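Local coordinates for acylneuraminate lyase (Mycoplasma synoviae, PDB 4N4P), which belongs to the dihydrodipicolinate synthetase family of TIM-barrel proteins and assembles from four copies of its chain, at residues T238-S250 and K284-K296. Sequence-based numbering, arbitrary orientation.
Sequences THTYNDYVLDLIS and KKHAEFITDKYLK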
ATOM      1  N   THR A 238      -5.612   8.208  27.923  1.00  6.40           N
ATOM      2  CA  THR A 238      -5.282   7.574  26.649  1.00  6.47           C
ATOM      3  C   THR A 238      -3.873   8.014  26.204  1.00  6.61           C
ATOM      4  O   THR A 238      -3.072   7.180  25.764  1.00  5.53           O
ATOM      5  CB  THR A 238      -6.307   7.914  25.565  1.00  6.14           C
ATOM      6  OG1 THR A 238      -7.563   7.278  25.891  1.00  7.75           O
ATOM      7  CG2 THR A 238      -5.826   7.410  24.159  1.00  5.82           C
ATOM      8  N   HIS A 239      -3.575   9.310  26.330  1.00  6.21           N
ATOM      9  CA  HIS A 239      -2.222   9.778  25.938  1.00  7.55           C
ATOM     10  C   HIS A 239      -1.168   9.059  26.757  1.00  7.76           C
ATOM     11  O   HIS A 239      -0.173   8.586  26.211  1.00  7.59           O
ATOM     12  CB  HIS A 239      -2.105  11.303  26.080  1.00  8.22           C
ATOM     13  CG  HIS A 239      -3.058  12.049  25.187  1.00  8.43           C
ATOM     14  ND1 HIS A 239      -3.366  11.624  23.914  1.00 10.08           N
ATOM     15  CD2 HIS A 239      -3.769  13.187  25.388  1.00 10.23           C
ATOM     16  CE1 HIS A 239      -4.230  12.464  23.364  1.00  8.56           C
ATOM     17  NE2 HIS A 239      -4.483  13.429  24.233  1.00 11.45           N
ATOM     18  N   THR A 240      -1.428   8.912  28.060  1.00  8.13           N
ATOM     19  CA  THR A 240      -0.518   8.173  28.928  1.00  9.06           C
ATOM     20  C   THR A 240      -0.404   6.710  28.515  1.00  7.73           C
ATOM     21  O   THR A 240       0.696   6.191  28.381  1.00  7.90           O
ATOM     22  CB  THR A 240      -0.931   8.280  30.399  1.00  9.39           C
ATOM     23  OG1 THR A 240      -0.880   9.666  30.756  1.00  9.32           O
ATOM     24  CG2 THR A 240       0.056   7.496  31.302  1.00 11.54           C
ATOM     25  N   TYR A 241      -1.547   6.055  28.317  1.00  7.40           N
ATOM     26  CA  TYR A 241      -1.556   4.650  27.907  1.00  6.42           C
ATOM     27  C   TYR A 241      -0.803   4.441  26.597  1.00  6.20           C
ATOM     28  O   TYR A 241      -0.044   3.491  26.425  1.00  6.21           O
ATOM     29  CB  TYR A 241      -3.003   4.119  27.794  1.00  6.10           C
ATOM     30  CG  TYR A 241      -3.037   2.617  27.898  1.00  6.32           C
ATOM     31  CD1 TYR A 241      -3.007   1.987  29.153  1.00  6.52           C
ATOM     32  CD2 TYR A 241      -2.999   1.824  26.742  1.00  8.06           C
ATOM     33  CE1 TYR A 241      -2.979   0.605  29.255  1.00  8.13           C
ATOM     34  CE2 TYR A 241      -2.968   0.427  26.828  1.00  8.16           C
ATOM     35  CZ  TYR A 241      -2.964  -0.167  28.101  1.00  7.31           C
ATOM     36  OH  TYR A 241      -2.940  -1.525  28.219  1.00  9.01           O
ATOM     37  N   ASN A 242      -1.007   5.330  25.650  1.00  5.28           N
ATOM     38  CA  ASN A 242      -0.360   5.115  24.348  1.00  5.80           C
ATOM     39  C   ASN A 242       1.116   5.446  24.410  1.00  5.75           C
ATOM     40  O   ASN A 242       1.897   4.844  23.702  1.00  5.63           O
ATOM     41  CB  ASN A 242      -1.087   5.897  23.260  1.00  4.78           C
ATOM     42  CG  ASN A 242      -2.454   5.247  22.917  1.00  7.24           C
ATOM     43  OD1 ASN A 242      -2.832   4.248  23.535  1.00  7.71           O
ATOM     44  ND2 ASN A 242      -3.164   5.797  21.933  1.00  6.10           N
ATOM     45  N   ASP A 243       1.487   6.358  25.311  1.00  6.63           N
ATOM     46  CA  ASP A 243       2.910   6.586  25.610  1.00  7.35           C
ATOM     47  C   ASP A 243       3.493   5.262  26.096  1.00  6.78           C
ATOM     48  O   ASP A 243       4.569   4.836  25.654  1.00  7.28           O
ATOM     49  CB  ASP A 243       3.097   7.646  26.707  1.00  8.07           C
ATOM     50  CG  ASP A 243       2.911   9.066  26.215  1.00 10.12           C
ATOM     51  OD1 ASP A 243       2.803   9.316  25.000  1.00 10.75           O
ATOM     52  OD2 ASP A 243       2.885   9.942  27.080  1.00  9.69           O
ATOM     53  N   TYR A 244       2.763   4.626  27.002  1.00  7.03           N
ATOM     54  CA  TYR A 244       3.164   3.336  27.586  1.00  7.15           C
ATOM     55  C   TYR A 244       3.332   2.275  26.516  1.00  7.74           C
ATOM     56  O   TYR A 244       4.341   1.578  26.488  1.00  6.26           O
ATOM     57  CB  TYR A 244       2.151   2.887  28.648  1.00  7.65           C
ATOM     58  CG  TYR A 244       1.964   1.387  28.793  1.00  7.75           C
ATOM     59  CD1 TYR A 244       2.974   0.572  29.341  1.00  7.83           C
ATOM     60  CD2 TYR A 244       0.745   0.776  28.395  1.00  5.48           C
ATOM     61  CE1 TYR A 244       2.787  -0.828  29.475  1.00  6.95           C
ATOM     62  CE2 TYR A 244       0.535  -0.596  28.548  1.00  5.72           C
ATOM     63  CZ  TYR A 244       1.560  -1.398  29.072  1.00  6.16           C
ATOM     64  OH  TYR A 244       1.363  -2.756  29.211  1.00  7.61           O
ATOM     65  N   VAL A 245       2.344   2.150  25.632  1.00  7.54           N
ATOM     66  CA  VAL A 245       2.432   1.123  24.591  1.00  7.50           C
ATOM     67  C   VAL A 245       3.672   1.323  23.723  1.00  8.07           C
ATOM     68  O   VAL A 245       4.429   0.379  23.506  1.00  7.18           O
ATOM     69  CB  VAL A 245       1.165   1.057  23.719  1.00  7.49           C
ATOM     70  CG1 VAL A 245       1.318  -0.050  22.664  1.00  8.14           C
ATOM     71  CG2 VAL A 245      -0.098   0.785  24.611  1.00  7.83           C
ATOM     72  N   LEU A 246       3.895   2.549  23.241  1.00  8.65           N
ATOM     73  CA  LEU A 246       5.060   2.836  22.409  1.00  9.55           C
ATOM     74  C   LEU A 246       6.395   2.592  23.165  1.00  9.67           C
ATOM     75  O   LEU A 246       7.370   2.045  22.593  1.00  9.65           O
ATOM     76  CB  LEU A 246       4.988   4.278  21.880  1.00  9.99           C
ATOM     77  CG  LEU A 246       3.863   4.444  20.848  1.00 12.00           C
ATOM     78  CD1 LEU A 246       3.795   5.866  20.292  1.00 11.92           C
ATOM     79  CD2 LEU A 246       4.019   3.425  19.723  1.00 15.10           C
ATOM     80  N   ASP A 247       6.424   2.968  24.441  1.00  9.06           N
ATOM     81  CA  ASP A 247       7.627   2.736  25.262  1.00  9.42           C
ATOM     82  C   ASP A 247       7.832   1.234  25.428  1.00  9.38           C
ATOM     83  O   ASP A 247       8.960   0.727  25.303  1.00  9.19           O
ATOM     84  CB  ASP A 247       7.524   3.442  26.641  1.00  9.44           C
ATOM     85  CG  ASP A 247       7.984   4.888  26.605  1.00 10.65           C
ATOM     86  OD1 ASP A 247       8.660   5.304  25.651  1.00 14.26           O
ATOM     87  OD2 ASP A 247       7.729   5.603  27.583  1.00 13.88           O
ATOM     88  N   LEU A 248       6.746   0.517  25.711  1.00  8.30           N
ATOM     89  CA  LEU A 248       6.817  -0.941  25.920  1.00  8.42           C
ATOM     90  C   LEU A 248       7.429  -1.661  24.723  1.00  9.05           C
ATOM     91  O   LEU A 248       8.313  -2.519  24.883  1.00  7.96           O
ATOM     92  CB  LEU A 248       5.409  -1.497  26.185  1.00  7.78           C
ATOM     93  CG  LEU A 248       5.294  -3.011  26.386  1.00  8.30           C
ATOM     94  CD1 LEU A 248       6.027  -3.440  27.671  1.00  7.58           C
ATOM     95  CD2 LEU A 248       3.817  -3.414  26.430  1.00  8.62           C
ATOM     96  N   ILE A 249       6.968  -1.295  23.525  1.00  9.76           N
ATOM     97  CA  ILE A 249       7.386  -2.001  22.312  1.00 11.71           C
ATOM     98  C   ILE A 249       8.650  -1.415  21.717  1.00 12.99           C
ATOM     99  O   ILE A 249       9.035  -1.771  20.587  1.00 14.55           O
ATOM    100  CB  ILE A 249       6.255  -2.096  21.247  1.00 11.85           C
ATOM    101  CG1 ILE A 249       5.866  -0.690  20.754  1.00 12.24           C
ATOM    102  CG2 ILE A 249       5.051  -2.870  21.829  1.00 12.71           C
ATOM    103  CD1 ILE A 249       4.794  -0.669  19.657  1.00 15.00           C
ATOM    104  N   SER A 250       9.335  -0.545  22.449  1.00 13.49           N
ATOM    105  CA  SER A 250      10.653  -0.131  21.963  1.00 14.39           C
ATOM    106  C   SER A 250      11.642  -1.301  22.075  1.00 14.46           C
ATOM    107  O   SER A 250      12.729  -1.267  21.498  1.00 13.99           O
ATOM    108  CB  SER A 250      11.150   1.136  22.662  1.00 15.07           C
ATOM    109  OG  SER A 250      11.329   0.886  24.034  1.00 16.74           O
ATOM    110  N   LYS A 284      15.862  -6.369  31.694  1.00 12.64           N
ATOM    111  CA  LYS A 284      15.459  -6.035  33.070  1.00 12.95           C
ATOM    112  C   LYS A 284      15.320  -4.530  33.278  1.00 12.41           C
ATOM    113  O   LYS A 284      14.355  -4.058  33.908  1.00 11.01           O
ATOM    114  CB  LYS A 284      16.434  -6.606  34.125  1.00 14.07           C
ATOM    115  CG  LYS A 284      15.974  -6.357  35.557  1.00 18.23           C
ATOM    116  CD  LYS A 284      17.116  -6.447  36.551  1.00 25.71           C
ATOM    117  CE  LYS A 284      16.630  -6.078  37.943  1.00 30.34           C
ATOM    118  NZ  LYS A 284      15.921  -7.222  38.600  1.00 35.21           N
ATOM    119  N   LYS A 285      16.271  -3.768  32.744  1.00 11.64           N
ATOM    120  CA  LYS A 285      16.192  -2.326  32.892  1.00 11.79           C
ATOM    121  C   LYS A 285      15.005  -1.740  32.129  1.00 10.89           C
ATOM    122  O   LYS A 285      14.384  -0.795  32.585  1.00 10.85           O
ATOM    123  CB  LYS A 285      17.498  -1.667  32.459  1.00 12.08           C
ATOM    124  CG  LYS A 285      18.632  -2.058  33.413  1.00 14.72           C
ATOM    125  CD  LYS A 285      19.939  -1.362  33.068  1.00 19.68           C
ATOM    126  CE  LYS A 285      21.009  -1.913  34.007  1.00 22.55           C
ATOM    127  NZ  LYS A 285      22.319  -1.473  33.548  1.00 26.59           N
ATOM    128  N   HIS A 286      14.749  -2.295  30.950  1.00 10.89           N
ATOM    129  CA  HIS A 286      13.543  -1.983  30.207  1.00 10.99           C
ATOM    130  C   HIS A 286      12.301  -2.266  31.058  1.00 10.22           C
ATOM    131  O   HIS A 286      11.418  -1.418  31.160  1.00 10.70           O
ATOM    132  CB  HIS A 286      13.494  -2.775  28.911  1.00 10.60           C
ATOM    133  CG  HIS A 286      12.310  -2.446  28.062  1.00  9.56           C
ATOM    134  ND1 HIS A 286      12.067  -1.178  27.587  1.00 11.16           N
ATOM    135  CD2 HIS A 286      11.296  -3.221  27.607  1.00 12.44           C
ATOM    136  CE1 HIS A 286      10.958  -1.180  26.866  1.00 11.05           C
ATOM    137  NE2 HIS A 286      10.477  -2.409  26.852  1.00 11.07           N
ATOM    138  N   ALA A 287      12.251  -3.433  31.699  1.00  9.82           N
ATOM    139  CA  ALA A 287      11.112  -3.765  32.566  1.00 10.39           C
ATOM    140  C   ALA A 287      10.949  -2.793  33.714  1.00 10.07           C
ATOM    141  O   ALA A 287       9.837  -2.368  34.005  1.00 10.47           O
ATOM    142  CB  ALA A 287      11.196  -5.199  33.071  1.00 10.55           C
ATOM    143  N   GLU A 288      12.057  -2.407  34.351  1.00 10.33           N
ATOM    144  CA  GLU A 288      12.008  -1.417  35.431  1.00 10.23           C
ATOM    145  C   GLU A 288      11.560  -0.070  34.934  1.00  9.94           C
ATOM    146  O   GLU A 288      10.742   0.552  35.565  1.00 10.97           O
ATOM    147  CB  GLU A 288      13.376  -1.220  36.073  1.00 10.76           C
ATOM    148  CG  GLU A 288      13.890  -2.428  36.797  1.00 14.23           C
ATOM    149  CD  GLU A 288      15.279  -2.140  37.360  1.00 19.66           C
ATOM    150  OE1 GLU A 288      16.251  -2.144  36.590  1.00 22.00           O
ATOM    151  OE2 GLU A 288      15.381  -1.886  38.561  1.00 22.98           O
ATOM    152  N   PHE A 289      12.115   0.374  33.810  1.00  9.50           N
ATOM    153  CA  PHE A 289      11.710   1.649  33.174  1.00  8.74           C
ATOM    154  C   PHE A 289      10.194   1.707  32.964  1.00  8.34           C
ATOM    155  O   PHE A 289       9.529   2.661  33.400  1.00  8.72           O
ATOM    156  CB  PHE A 289      12.468   1.852  31.841  1.00  8.99           C
ATOM    157  CG  PHE A 289      11.840   2.864  30.899  1.00  7.91           C
ATOM    158  CD1 PHE A 289      11.756   4.211  31.232  1.00  8.68           C
ATOM    159  CD2 PHE A 289      11.360   2.451  29.647  1.00  7.80           C
ATOM    160  CE1 PHE A 289      11.145   5.134  30.371  1.00  9.55           C
ATOM    161  CE2 PHE A 289      10.774   3.363  28.757  1.00  8.13           C
ATOM    162  CZ  PHE A 289      10.665   4.717  29.122  1.00  8.98           C
ATOM    163  N   ILE A 290       9.647   0.691  32.302  1.00  7.06           N
ATOM    164  CA  ILE A 290       8.170   0.643  32.102  1.00  6.94           C
ATOM    165  C   ILE A 290       7.400   0.636  33.426  1.00  7.35           C
ATOM    166  O   ILE A 290       6.416   1.379  33.592  1.00  8.44           O
ATOM    167  CB  ILE A 290       7.755  -0.558  31.253  1.00  6.07           C
ATOM    168  CG1 ILE A 290       8.424  -0.512  29.855  1.00  5.37           C
ATOM    169  CG2 ILE A 290       6.151  -0.691  31.166  1.00  7.82           C
ATOM    170  CD1 ILE A 290       8.017   0.690  28.961  1.00  9.19           C
ATOM    171  N   THR A 291       7.802  -0.256  34.325  1.00  8.14           N
ATOM    172  CA  THR A 291       7.154  -0.417  35.635  1.00  9.08           C
ATOM    173  C   THR A 291       7.125   0.884  36.440  1.00  7.67           C
ATOM    174  O   THR A 291       6.062   1.292  36.942  1.00  7.27           O
ATOM    175  CB  THR A 291       7.829  -1.562  36.454  1.00  9.89           C
ATOM    176  OG1 THR A 291       7.631  -2.804  35.778  1.00 10.59           O
ATOM    177  CG2 THR A 291       7.249  -1.675  37.845  1.00 10.96           C
ATOM    178  N   ASP A 292       8.283   1.524  36.579  1.00  8.96           N
ATOM    179  CA  ASP A 292       8.382   2.739  37.376  1.00  8.92           C
ATOM    180  C   ASP A 292       7.639   3.899  36.724  1.00  9.23           C
ATOM    181  O   ASP A 292       7.045   4.722  37.428  1.00 10.34           O
ATOM    182  CB  ASP A 292       9.851   3.148  37.614  1.00  9.06           C
ATOM    183  CG  ASP A 292      10.631   2.099  38.386  1.00 12.04           C
ATOM    184  OD1 ASP A 292       9.979   1.271  39.071  1.00 12.01           O
ATOM    185  OD2 ASP A 292      11.891   2.086  38.274  1.00 12.17           O
ATOM    186  N   LYS A 293       7.683   3.983  35.398  1.00  8.28           N
ATOM    187  CA  LYS A 293       7.020   5.098  34.701  1.00  8.79           C
ATOM    188  C   LYS A 293       5.499   4.966  34.689  1.00 10.09           C
ATOM    189  O   LYS A 293       4.768   5.969  34.886  1.00 10.23           O
ATOM    190  CB  LYS A 293       7.554   5.274  33.261  1.00  9.12           C
ATOM    191  CG  LYS A 293       6.969   6.509  32.521  1.00 10.00           C
ATOM    192  CD  LYS A 293       7.757   6.801  31.231  1.00 11.60           C
ATOM    193  CE  LYS A 293       7.205   8.011  30.479  1.00 13.89           C
ATOM    194  NZ  LYS A 293       7.940   8.071  29.154  1.00 17.55           N
ATOM    195  N   TYR A 294       5.019   3.750  34.446  1.00 10.18           N
ATOM    196  CA  TYR A 294       3.576   3.559  34.158  1.00 11.77           C
ATOM    197  C   TYR A 294       2.800   2.721  35.148  1.00 13.19           C
ATOM    198  O   TYR A 294       1.580   2.894  35.257  1.00 13.43           O
ATOM    199  CB  TYR A 294       3.405   2.941  32.769  1.00 10.44           C
ATOM    200  CG  TYR A 294       3.929   3.804  31.659  1.00 10.11           C
ATOM    201  CD1 TYR A 294       3.269   5.001  31.307  1.00  9.51           C
ATOM    202  CD2 TYR A 294       5.091   3.444  30.974  1.00  8.21           C
ATOM    203  CE1 TYR A 294       3.747   5.798  30.293  1.00 10.35           C
ATOM    204  CE2 TYR A 294       5.591   4.233  29.938  1.00  7.90           C
ATOM    205  CZ  TYR A 294       4.902   5.410  29.606  1.00  9.10           C
ATOM    206  OH  TYR A 294       5.377   6.210  28.600  1.00 10.43           O
ATOM    207  N   LEU A 295       3.481   1.805  35.843  1.00 14.66           N
ATOM    208  CA  LEU A 295       2.781   0.679  36.499  1.00 17.21           C
ATOM    209  C   LEU A 295       2.768   0.672  38.020  1.00 20.14           C
ATOM    210  O   LEU A 295       2.341  -0.318  38.636  1.00 22.05           O
ATOM    211  CB  LEU A 295       3.319  -0.671  35.995  1.00 15.84           C
ATOM    212  CG  LEU A 295       3.467  -0.879  34.493  1.00 14.40           C
ATOM    213  CD1 LEU A 295       3.932  -2.311  34.165  1.00 12.95           C
ATOM    214  CD2 LEU A 295       2.120  -0.547  33.763  1.00 13.61           C
ATOM    215  N   LYS A 296       3.207   1.746  38.643  1.00 23.26           N
ATOM    216  CA  LYS A 296       3.128   1.794  40.098  1.00 26.89           C
ATOM    217  C   LYS A 296       1.708   2.078  40.593  1.00 28.36           C
ATOM    218  O   LYS A 296       0.813   2.499  39.833  1.00 29.37           O
ATOM    219  CB  LYS A 296       4.144   2.773  40.662  1.00 27.30           C
ATOM    220  CG  LYS A 296       5.557   2.261  40.475  1.00 30.16           C
ATOM    221  CD  LYS A 296       5.771   0.935  41.209  1.00 33.78           C
ATOM    222  CE  LYS A 296       7.207   0.441  41.079  1.00 35.97           C
ATOM    223  NZ  LYS A 296       8.195   1.448  41.554  1.00 37.97           N
ATOM    224  OXT LYS A 296       1.424   1.856  41.774  1.00 29.99           O
TER
HETATM  225  O   HOH W   1       4.156   9.305  29.449  1.00 25.63           O
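The carboxylate of D247 meets Y294 and K293 through a single oxygen. Y294 OH donates to D247 OD2 over 2.6 Å, approaching 40° out of the carboxylate plane, whereas K293 NZ completes a salt bridge to the same OD2 at 2.9 Å, nearly in line with its C-O bond. An extended chain brings the K293 ammonium there, and on the way K293 CG packs over the centre of the Y294 ring. The other face of that ring receives Y244: its CB lies 3.5 Å from the ring centroid, almost on the normal, as a CH-pi contact, and its own ring turns an edge to Y294 with the planes at 62°. Y294 thus fills a hole between T240, D243, Y244 and D247, while D247 in turn is a knob among F289, I290, K293 and Y294. The axes of 238-248 and 284-294 run antiparallel and come within 10.4 Å of each other; their parent helices, 231-248 and 280-294, belong to the C-terminal helices that follow the (beta/alpha)8 barrel, packed on its outside. Nearer the C-terminal end of 231-248, I290 CD1 sits 3.5 Å from L248 N, and I290 CG2 touches the edge of the Y244 ring. With CG anti to the backbone N (chi1 -177°), the H286 ring extends toward the end of the other helix, where NE2 donates to L248 O at 2.9 Å; S250 OG donates to the neighbouring carbonyl, D247 O. Farther out, Y244 OH is hydrogen-bonded to T211 O, just ahead of helix 212-227, and D243 OD1 forms a salt bridge with R178 of the second subunit.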